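Local coordinates for START domain-containing protein 10 (Homo sapiens, PDB 6SER) that transfers phosphatidylcholine and phosphatidylethanolamine between membranes, preferring lipids with a palmitoyl or stearoyl sn-1 chain and an unsaturated 18-carbon sn-2 chain, at residues V77-L82 with I173-P178; C181-L186 with K210-M215; P231-W236 with Q241-S246. All blocks are in the same frame, centred on the assembly; numbering follows the deposited sequence.

Interaction 1 of 3, residues V77-L82 with I173-P178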
loop_
_atom_site.group_PDB
_atom_site.type_symbol
_atom_site.label_atom_id
_atom_site.label_comp_id
_atom_site.label_asym_id
_atom_site.label_seq_id
_atom_site.Cartn_x
_atom_site.Cartn_y
_atom_site.Cartn_z
ATOM N N VAL A 77 8.371 8.432 -16.136
ATOM C CA VAL A 77 9.111 8.055 -14.931
ATOM C C VAL A 77 9.435 6.565 -15.006
ATOM O O VAL A 77 8.567 5.751 -15.351
ATOM C CB VAL A 77 8.356 8.421 -13.637
ATOM C CG1 VAL A 77 7.741 9.812 -13.741
ATOM C CG2 VAL A 77 7.309 7.388 -13.269
ATOM N N PRO A 78 10.674 6.165 -14.743
ATOM C CA PRO A 78 11.018 4.742 -14.805
ATOM C C PRO A 78 10.490 3.979 -13.599
ATOM O O PRO A 78 10.187 4.547 -12.547
ATOM C CB PRO A 78 12.553 4.746 -14.835
ATOM C CG PRO A 78 12.938 6.021 -14.183
ATOM C CD PRO A 78 11.847 7.016 -14.475
ATOM N N ALA A 79 10.385 2.658 -13.783
ATOM C CA ALA A 79 9.863 1.782 -12.737
ATOM C C ALA A 79 10.666 1.897 -11.444
ATOM O O ALA A 79 10.094 1.861 -10.349
ATOM C CB ALA A 79 9.858 0.334 -13.224
ATOM N N GLU A 80 11.995 2.016 -11.549
ATOM C CA GLU A 80 12.832 2.077 -10.355
ATOM C C GLU A 80 12.548 3.328 -9.542
ATOM O O GLU A 80 12.621 3.292 -8.309
ATOM C CB GLU A 80 14.320 2.011 -10.726
ATOM C CG GLU A 80 14.697 2.769 -11.991
ATOM C CD GLU A 80 14.670 1.880 -13.235
ATOM O OE1 GLU A 80 15.669 1.168 -13.487
ATOM O OE2 GLU A 80 13.648 1.880 -13.955
ATOM N N THR A 81 12.214 4.436 -10.203
ATOM C CA THR A 81 11.889 5.654 -9.467
ATOM C C THR A 81 10.561 5.514 -8.735
ATOM O O THR A 81 10.447 5.872 -7.555
ATOM C CB THR A 81 11.855 6.849 -10.417
ATOM O OG1 THR A 81 13.152 7.030 -10.998
ATOM C CG2 THR A 81 11.461 8.110 -9.663
ATOM N N LEU A 82 9.549 4.981 -9.412
ATOM C CA LEU A 82 8.292 4.702 -8.734
ATOM C C LEU A 82 8.502 3.732 -7.572
ATOM O O LEU A 82 7.880 3.875 -6.516
ATOM C CB LEU A 82 7.290 4.164 -9.749
ATOM C CG LEU A 82 5.825 3.953 -9.391
ATOM C CD1 LEU A 82 5.196 5.188 -8.759
ATOM C CD2 LEU A 82 5.136 3.616 -10.663
ATOM N N ILE A 173 4.330 -2.722 -10.219
ATOM C CA ILE A 173 4.998 -1.798 -11.120
ATOM C C ILE A 173 5.505 -2.615 -12.300
ATOM O O ILE A 173 6.258 -3.578 -12.124
ATOM C CB ILE A 173 6.138 -1.037 -10.420
ATOM C CG1 ILE A 173 5.626 -0.328 -9.156
ATOM C CG2 ILE A 173 6.777 -0.015 -11.371
ATOM C CD1 ILE A 173 6.705 0.406 -8.390
ATOM N N GLN A 174 5.054 -2.273 -13.496
ATOM C CA GLN A 174 5.492 -2.949 -14.708
ATOM C C GLN A 174 6.297 -1.953 -15.523
ATOM O O GLN A 174 5.782 -0.887 -15.889
ATOM C CB GLN A 174 4.300 -3.488 -15.499
ATOM C CG GLN A 174 3.626 -4.682 -14.821
ATOM C CD GLN A 174 2.240 -4.977 -15.364
ATOM O OE1 GLN A 174 1.376 -4.098 -15.402
ATOM N NE2 GLN A 174 2.017 -6.223 -15.775
ATOM N N SER A 175 7.566 -2.274 -15.763
ATOM C CA SER A 175 8.386 -1.428 -16.618
ATOM C C SER A 175 7.940 -1.562 -18.067
ATOM O O SER A 175 7.728 -2.673 -18.563
ATOM C CB SER A 175 9.856 -1.799 -16.502
ATOM O OG SER A 175 10.614 -0.972 -17.365
ATOM N N THR A 176 7.790 -0.430 -18.743
ATOM C CA THR A 176 7.438 -0.399 -20.159
ATOM C C THR A 176 8.593 0.155 -20.988
ATOM O O THR A 176 8.391 0.829 -21.995
ATOM C CB THR A 176 6.170 0.419 -20.395
ATOM O OG1 THR A 176 6.375 1.770 -19.958
ATOM C CG2 THR A 176 4.987 -0.185 -19.643
ATOM N N GLY A 177 9.820 -0.133 -20.565
ATOM C CA GLY A 177 10.995 0.420 -21.188
ATOM C C GLY A 177 11.700 1.389 -20.263
ATOM O O GLY A 177 11.235 1.675 -19.155
ATOM N N PRO A 178 12.841 1.914 -20.693
ATOM C CA PRO A 178 13.514 2.936 -19.883
ATOM C C PRO A 178 12.677 4.205 -19.855
ATOM O O PRO A 178 11.980 4.534 -20.819
ATOM C CB PRO A 178 14.849 3.144 -20.607
ATOM C CG PRO A 178 14.543 2.787 -22.040
ATOM C CD PRO A 178 13.502 1.698 -21.994
HETATM O O HOH W 1 11.084 1.303 -16.269
#
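The methyl of Ala79 meets the branch methyl of Ile173, with CB and CG2 3.6 Å apart, and this is the tightest apolar touch between the first turn of helix 79-87 and the end of strand 161-175. Ala79 CB also rests against Ser175 CB at 3.9 Å, so one small side chain spans two strand residues whose side chains lie on the same side of the sheet. One turn further into the helix, Leu82 crosses Ile173 obliquely, and its branch carbon CG lies 3.8 Å from the terminal CD1. The two arms of Ile173 divide the work. CG2, anti to the backbone N, serves Ala79, while CG1 leaves on the N side (chi1 -55°) and its straight continuation brings CD1 to Leu82.

Here a helix of the START domain, a helix-grip fold of the Bet v 1-like clan, is packed against the curved sheet. Pro78 occupies the N-cap of this helix, and its carbonyl O accepts from Leu82 N at 3.2 Å, closing the first turn. Polar bridging is left to one water. It accepts from Ala79 N at 2.9 Å, donates to Gly177 O at the same distance, and lies 2.6 Å from Ser175 OG, joining the Ala79 N-H at the helix start to the turn that follows the strand. Ser175 OG also takes a weak bond from Gly177 N. Further out, Tyr83 and Leu86 continue the packing on Ile173, Cys181 of the neighbouring strand touches both Ala79 and Leu82, and Met215 and Cys219 of helix 197-227 meet Leu82.

Interaction 2 of 3, residues C181-L186 with K210-M215; sequences CVITYL and KAMKKM
Bends at chi2 (-76°) and chi3 (-68°) fold the Met212 side chain so that its sulfur and methyl touch different residues of the strand, SD reaching Tyr185 and CE reaching Ile183. Met215 is extended as far as its sulfur and turns only at the last bond. The contact sets the long C-terminal helix 197-227 against strand 181-190 of the curved sheet, the grip of helix on sheet that defines the START fold and, in this family, encloses the lipid-binding cavity. The short segments run at 137° to each other with their axes 11.1 Å apart, a gap bridged mainly by side chains from alternate strand residues and from one side of the helix.

Met212 SD lies 3.9 Å from Tyr185 CB and makes a Met-aromatic contact with the ring, obliquely, 5.3 Å from its centroid. The ring itself leads away from the helix, meets Tyr171 and comes about 3 Å from a bound di(hydroxyethyl)ether. The Met215 side chain comes about 4 Å from a triethylene glycol. Both molecules probably come from the crystallisation liquor, though their presence is consistent with a pocket here. Leu82 and Leu86 of helix 79-87 also cover Ile183. That isoleucine meets both methionines through separate branches: CG2 is 3.9 Å from Met212 CE, while CD1 stands 4.1 Å from Met215 SD.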
loop_
_atom_site.group_PDB
_atom_site.type_symbol
_atom_site.label_atom_id
_atom_site.label_comp_id
_atom_site.label_asym_id
_atom_site.label_seq_id
_atom_site.Cartn_x
_atom_site.Cartn_y
_atom_site.Cartn_z
ATOM N N CYS A 181 6.808 3.385 -17.112
ATOM C CA CYS A 181 6.275 2.220 -16.415
ATOM C C CYS A 181 4.757 2.340 -16.321
ATOM O O CYS A 181 4.171 3.380 -16.634
ATOM C CB CYS A 181 6.888 2.077 -15.018
ATOM S SG CYS A 181 6.394 3.414 -13.908
ATOM N N VAL A 182 4.131 1.246 -15.886
ATOM C CA VAL A 182 2.718 1.218 -15.523
ATOM C C VAL A 182 2.616 0.685 -14.100
ATOM O O VAL A 182 3.241 -0.327 -13.769
ATOM C CB VAL A 182 1.891 0.343 -16.487
ATOM C CG1 VAL A 182 0.440 0.251 -16.032
ATOM C CG2 VAL A 182 1.975 0.883 -17.913
ATOM N N ILE A 183 1.840 1.361 -13.259
ATOM C CA ILE A 183 1.651 0.938 -11.876
ATOM C C ILE A 183 0.175 0.648 -11.647
ATOM O O ILE A 183 -0.689 1.452 -12.016
ATOM C CB ILE A 183 2.163 1.989 -10.876
ATOM C CG1 ILE A 183 1.948 1.501 -9.436
ATOM C CG2 ILE A 183 1.505 3.341 -11.114
ATOM C CD1 ILE A 183 2.567 2.370 -8.385
ATOM N N THR A 184 -0.106 -0.506 -11.045
ATOM C CA THR A 184 -1.455 -0.889 -10.655
ATOM C C THR A 184 -1.515 -0.957 -9.136
ATOM O O THR A 184 -0.735 -1.684 -8.511
ATOM C CB THR A 184 -1.846 -2.231 -11.272
ATOM O OG1 THR A 184 -1.748 -2.144 -12.703
ATOM C CG2 THR A 184 -3.273 -2.609 -10.863
ATOM N N TYR A 185 -2.424 -0.186 -8.552
ATOM C CA TYR A 185 -2.680 -0.190 -7.117
ATOM C C TYR A 185 -3.935 -1.014 -6.862
ATOM O O TYR A 185 -4.962 -0.811 -7.519
ATOM C CB TYR A 185 -2.845 1.242 -6.613
ATOM C CG TYR A 185 -3.539 1.406 -5.280
ATOM C CD1 TYR A 185 -2.804 1.456 -4.098
ATOM C CD2 TYR A 185 -4.926 1.561 -5.200
ATOM C CE1 TYR A 185 -3.427 1.633 -2.866
ATOM C CE2 TYR A 185 -5.563 1.736 -3.970
ATOM C CZ TYR A 185 -4.801 1.779 -2.808
ATOM O OH TYR A 185 -5.402 1.955 -1.583
ATOM N N LEU A 186 -3.841 -1.958 -5.934
ATOM C CA LEU A 186 -4.963 -2.813 -5.563
ATOM C C LEU A 186 -5.099 -2.783 -4.048
ATOM O O LEU A 186 -4.131 -3.072 -3.335
ATOM C CB LEU A 186 -4.749 -4.242 -6.074
ATOM C CG LEU A 186 -5.651 -5.374 -5.571
ATOM C CD1 LEU A 186 -7.107 -5.060 -5.805
ATOM C CD2 LEU A 186 -5.271 -6.670 -6.260
ATOM N N LYS A 210 -7.130 10.876 -8.067
ATOM C CA LYS A 210 -6.409 12.040 -7.570
ATOM C C LYS A 210 -5.199 11.630 -6.743
ATOM O O LYS A 210 -4.138 12.260 -6.821
ATOM C CB LYS A 210 -7.340 12.920 -6.741
ATOM C CG LYS A 210 -6.748 14.278 -6.429
ATOM C CD LYS A 210 -7.114 14.737 -5.031
ATOM C CE LYS A 210 -6.475 16.080 -4.725
ATOM N NZ LYS A 210 -6.555 16.425 -3.280
ATOM N N ALA A 211 -5.343 10.581 -5.937
ATOM C CA ALA A 211 -4.231 10.113 -5.120
ATOM C C ALA A 211 -3.105 9.559 -5.985
ATOM O O ALA A 211 -1.924 9.742 -5.673
ATOM C CB ALA A 211 -4.733 9.061 -4.138
ATOM N N MET A 212 -3.454 8.878 -7.081
ATOM C CA MET A 212 -2.434 8.316 -7.958
ATOM C C MET A 212 -1.658 9.410 -8.675
ATOM O O MET A 212 -0.442 9.289 -8.868
ATOM C CB MET A 212 -3.073 7.374 -8.976
ATOM C CG MET A 212 -3.702 6.132 -8.362
ATOM S SD MET A 212 -2.471 4.913 -7.865
ATOM C CE MET A 212 -1.853 4.390 -9.466
ATOM N N LYS A 213 -2.344 10.477 -9.097
ATOM C CA LYS A 213 -1.642 11.542 -9.802
ATOM C C LYS A 213 -0.775 12.355 -8.852
ATOM O O LYS A 213 0.277 12.858 -9.260
ATOM C CB LYS A 213 -2.631 12.437 -10.551
ATOM C CG LYS A 213 -2.872 11.994 -12.008
ATOM C CD LYS A 213 -1.540 11.858 -12.769
ATOM C CE LYS A 213 -1.708 11.351 -14.203
ATOM N NZ LYS A 213 -0.393 11.106 -14.882
ATOM N N LYS A 214 -1.183 12.484 -7.585
ATOM C CA LYS A 214 -0.295 13.084 -6.596
ATOM C C LYS A 214 0.981 12.263 -6.447
ATOM O O LYS A 214 2.089 12.813 -6.431
ATOM C CB LYS A 214 -1.015 13.228 -5.256
ATOM C CG LYS A 214 -1.584 14.615 -5.023
ATOM C CD LYS A 214 -2.604 14.640 -3.894
ATOM C CE LYS A 214 -3.019 16.072 -3.570
ATOM N NZ LYS A 214 -3.350 16.857 -4.801
ATOM N N MET A 215 0.846 10.939 -6.378
ATOM C CA MET A 215 2.019 10.077 -6.355
ATOM C C MET A 215 2.864 10.258 -7.609
ATOM O O MET A 215 4.099 10.270 -7.539
ATOM C CB MET A 215 1.595 8.618 -6.213
ATOM C CG MET A 215 2.774 7.659 -6.178
ATOM S SD MET A 215 2.297 5.935 -6.355
ATOM C CE MET A 215 1.080 5.776 -5.056
#

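Interaction 3 of 3, residues P231-W236 with Q241-S246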
loop_
_atom_site.group_PDB
_atom_site.type_symbol
_atom_site.label_atom_id
_atom_site.label_comp_id
_atom_site.label_asym_id
_atom_site.label_seq_id
_atom_site.Cartn_x
_atom_site.Cartn_y
_atom_site.Cartn_z
ATOM N N PRO A 231 21.245 10.664 -0.733
ATOM C CA PRO A 231 20.915 9.898 -1.944
ATOM C C PRO A 231 21.368 8.454 -1.932
ATOM O O PRO A 231 20.718 7.628 -2.588
ATOM C CB PRO A 231 21.617 10.701 -3.053
ATOM C CG PRO A 231 22.601 11.541 -2.377
ATOM C CD PRO A 231 21.969 11.896 -1.068
ATOM N N HIS A 232 22.453 8.127 -1.219
ATOM C CA HIS A 232 22.984 6.765 -1.187
ATOM C C HIS A 232 22.218 5.861 -0.236
ATOM O O HIS A 232 22.360 4.638 -0.318
ATOM C CB HIS A 232 24.462 6.760 -0.752
ATOM C CG HIS A 232 25.328 7.736 -1.495
ATOM N ND1 HIS A 232 26.495 8.256 -0.966
ATOM C CD2 HIS A 232 25.204 8.282 -2.731
ATOM C CE1 HIS A 232 27.043 9.087 -1.837
ATOM N NE2 HIS A 232 26.279 9.120 -2.917
ATOM N N PHE A 233 21.418 6.430 0.660
ATOM C CA PHE A 233 20.720 5.664 1.694
ATOM C C PHE A 233 19.375 5.184 1.162
ATOM O O PHE A 233 18.390 5.924 1.170
ATOM C CB PHE A 233 20.546 6.510 2.948
ATOM C CG PHE A 233 20.021 5.760 4.131
ATOM C CD1 PHE A 233 19.093 6.351 4.972
ATOM C CD2 PHE A 233 20.459 4.475 4.408
ATOM C CE1 PHE A 233 18.606 5.674 6.068
ATOM C CE2 PHE A 233 19.985 3.794 5.511
ATOM C CZ PHE A 233 19.050 4.393 6.342
ATOM N N LYS A 234 19.347 3.940 0.687
ATOM C CA LYS A 234 18.138 3.300 0.174
ATOM C C LYS A 234 18.147 1.870 0.682
ATOM O O LYS A 234 18.505 0.934 -0.048
ATOM C CB LYS A 234 18.089 3.344 -1.356
ATOM C CG LYS A 234 18.005 4.739 -1.941
ATOM C CD LYS A 234 17.876 4.689 -3.454
ATOM C CE LYS A 234 17.730 6.080 -4.031
ATOM N NZ LYS A 234 17.585 6.054 -5.517
ATOM N N PRO A 235 17.783 1.661 1.949
ATOM C CA PRO A 235 17.814 0.301 2.513
ATOM C C PRO A 235 16.894 -0.683 1.821
ATOM O O PRO A 235 17.100 -1.891 1.985
ATOM C CB PRO A 235 17.396 0.512 3.977
ATOM C CG PRO A 235 16.664 1.827 3.991
ATOM C CD PRO A 235 17.388 2.663 2.958
ATOM N N TRP A 236 15.875 -0.224 1.082
ATOM C CA TRP A 236 15.038 -1.168 0.340
ATOM C C TRP A 236 15.796 -1.805 -0.817
ATOM O O TRP A 236 15.433 -2.900 -1.264
ATOM C CB TRP A 236 13.771 -0.481 -0.173
ATOM C CG TRP A 236 14.007 0.803 -0.920
ATOM C CD1 TRP A 236 14.099 0.960 -2.281
ATOM C CD2 TRP A 236 14.148 2.115 -0.356
ATOM N NE1 TRP A 236 14.297 2.286 -2.593
ATOM C CE2 TRP A 236 14.332 3.014 -1.431
ATOM C CE3 TRP A 236 14.149 2.615 0.950
ATOM C CZ2 TRP A 236 14.501 4.383 -1.237
ATOM C CZ3 TRP A 236 14.328 3.977 1.140
ATOM C CH2 TRP A 236 14.501 4.842 0.052
ATOM N N GLN A 241 21.811 -1.827 4.944
ATOM C CA GLN A 241 21.675 -0.483 5.487
ATOM C C GLN A 241 20.507 -0.339 6.461
ATOM O O GLN A 241 20.334 0.743 7.031
ATOM C CB GLN A 241 21.511 0.534 4.353
ATOM C CG GLN A 241 22.681 0.633 3.376
ATOM C CD GLN A 241 22.362 1.554 2.211
ATOM O OE1 GLN A 241 21.222 1.993 2.051
ATOM N NE2 GLN A 241 23.362 1.857 1.397
ATOM N N SER A 242 19.713 -1.384 6.677
ATOM C CA SER A 242 18.504 -1.249 7.505
ATOM C C SER A 242 18.837 -1.009 8.973
ATOM O O SER A 242 19.559 -1.813 9.576
ATOM C CB SER A 242 17.631 -2.488 7.398
ATOM O OG SER A 242 16.606 -2.433 8.375
ATOM N N PRO A 243 18.309 0.044 9.592
ATOM C CA PRO A 243 18.595 0.295 11.009
ATOM C C PRO A 243 17.580 -0.334 11.943
ATOM O O PRO A 243 17.498 0.037 13.120
ATOM C CB PRO A 243 18.542 1.821 11.099
ATOM C CG PRO A 243 17.534 2.204 10.079
ATOM C CD PRO A 243 17.610 1.180 8.964
ATOM N N LEU A 244 16.811 -1.301 11.431
ATOM C CA LEU A 244 15.655 -1.778 12.173
ATOM C C LEU A 244 15.985 -3.014 13.012
ATOM O O LEU A 244 16.781 -3.866 12.599
ATOM C CB LEU A 244 14.518 -2.106 11.209
ATOM C CG LEU A 244 13.856 -0.938 10.467
ATOM C CD1 LEU A 244 12.977 -1.492 9.331
ATOM C CD2 LEU A 244 13.023 -0.065 11.424
ATOM N N PRO A 245 15.374 -3.144 14.189
ATOM C CA PRO A 245 15.472 -4.403 14.926
ATOM C C PRO A 245 14.697 -5.497 14.205
ATOM O O PRO A 245 13.887 -5.241 13.313
ATOM C CB PRO A 245 14.836 -4.068 16.277
ATOM C CG PRO A 245 13.775 -3.060 15.915
ATOM C CD PRO A 245 14.401 -2.223 14.810
ATOM N N SER A 246 14.951 -6.735 14.613
ATOM C CA SER A 246 14.320 -7.896 14.005
ATOM C C SER A 246 13.240 -8.464 14.918
ATOM O O SER A 246 13.267 -8.276 16.134
ATOM C CB SER A 246 15.357 -8.974 13.692
ATOM O OG SER A 246 16.255 -8.536 12.677
#
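The Gln241 side-chain amide makes two hydrogen bonds to the main chain of His232 and Lys234. The firmer is from Lys234 N to Gln241 OE1, 3.0 Å long; the donor lies in the carbonyl plane, with a C=O to donor angle of 149°, but the N-H is bent at 136°. Gln241 NE2 gives a weak bond of 3.4 Å to His232 O. With the chain extended beyond CG, the amide reaches back along the preceding segment and offers its donor and its acceptor to main-chain atoms two residues apart.

Aromatic and apolar contacts centre on the Phe233 ring. Phe233 and Gln241 run alongside each other, pointing opposite ways, with ring and amide planes 39° apart. The ring edge meets the Gln241 backbone, CE2 being 3.4 Å from O in the ring plane, and CZ lies 4.4 Å from Pro243 CD. Within the first segment, Pro235 CD sits over one face of the Phe233 ring, 3.8 Å above its plane, and Pro235 crosses the glutamine at about a right angle.

Within the second segment, Ser242 OG accepts from Leu244 N at 3.3 Å, forming an ST turn, and has a weak bond to Arg107. The loop is tied to helix 79-87 by a salt bridge from Lys234 NZ to Asp84 OD2; the other oxygen, OD1, accepts from Trp236 NE1.

Two loop segments without regular helix or strand, at the surface after helix 197-227, are thus held chiefly by one neutral amide bound to main-chain groups; no charge pairs across the contact, whose ionic tie runs instead to helix 79-87.

In the fold
Interactions 1 and 2 form one continuous packed region, with centres about 12 Å apart on neighbouring strands of one sheet. Gln174 N and Val182 O, 2.7 Å apart, probably hydrogen-bond. Leu82 links the two contacts: its CD2 packs on Ile183 CB at 3.4 Å, and its side chain also touches Met215 of helix 197-227. Interaction 3 stands apart on the surface, its centre about 22 Å from that of interaction 1 and about 25 Å from that of interaction 2, with nearest atoms about 6 Å and 13 Å away respectively. Bound glycols, probably from the crystallisation liquor, lie near Tyr185 and Met215 and also near Pro235 and Pro243, and may mark a pocket.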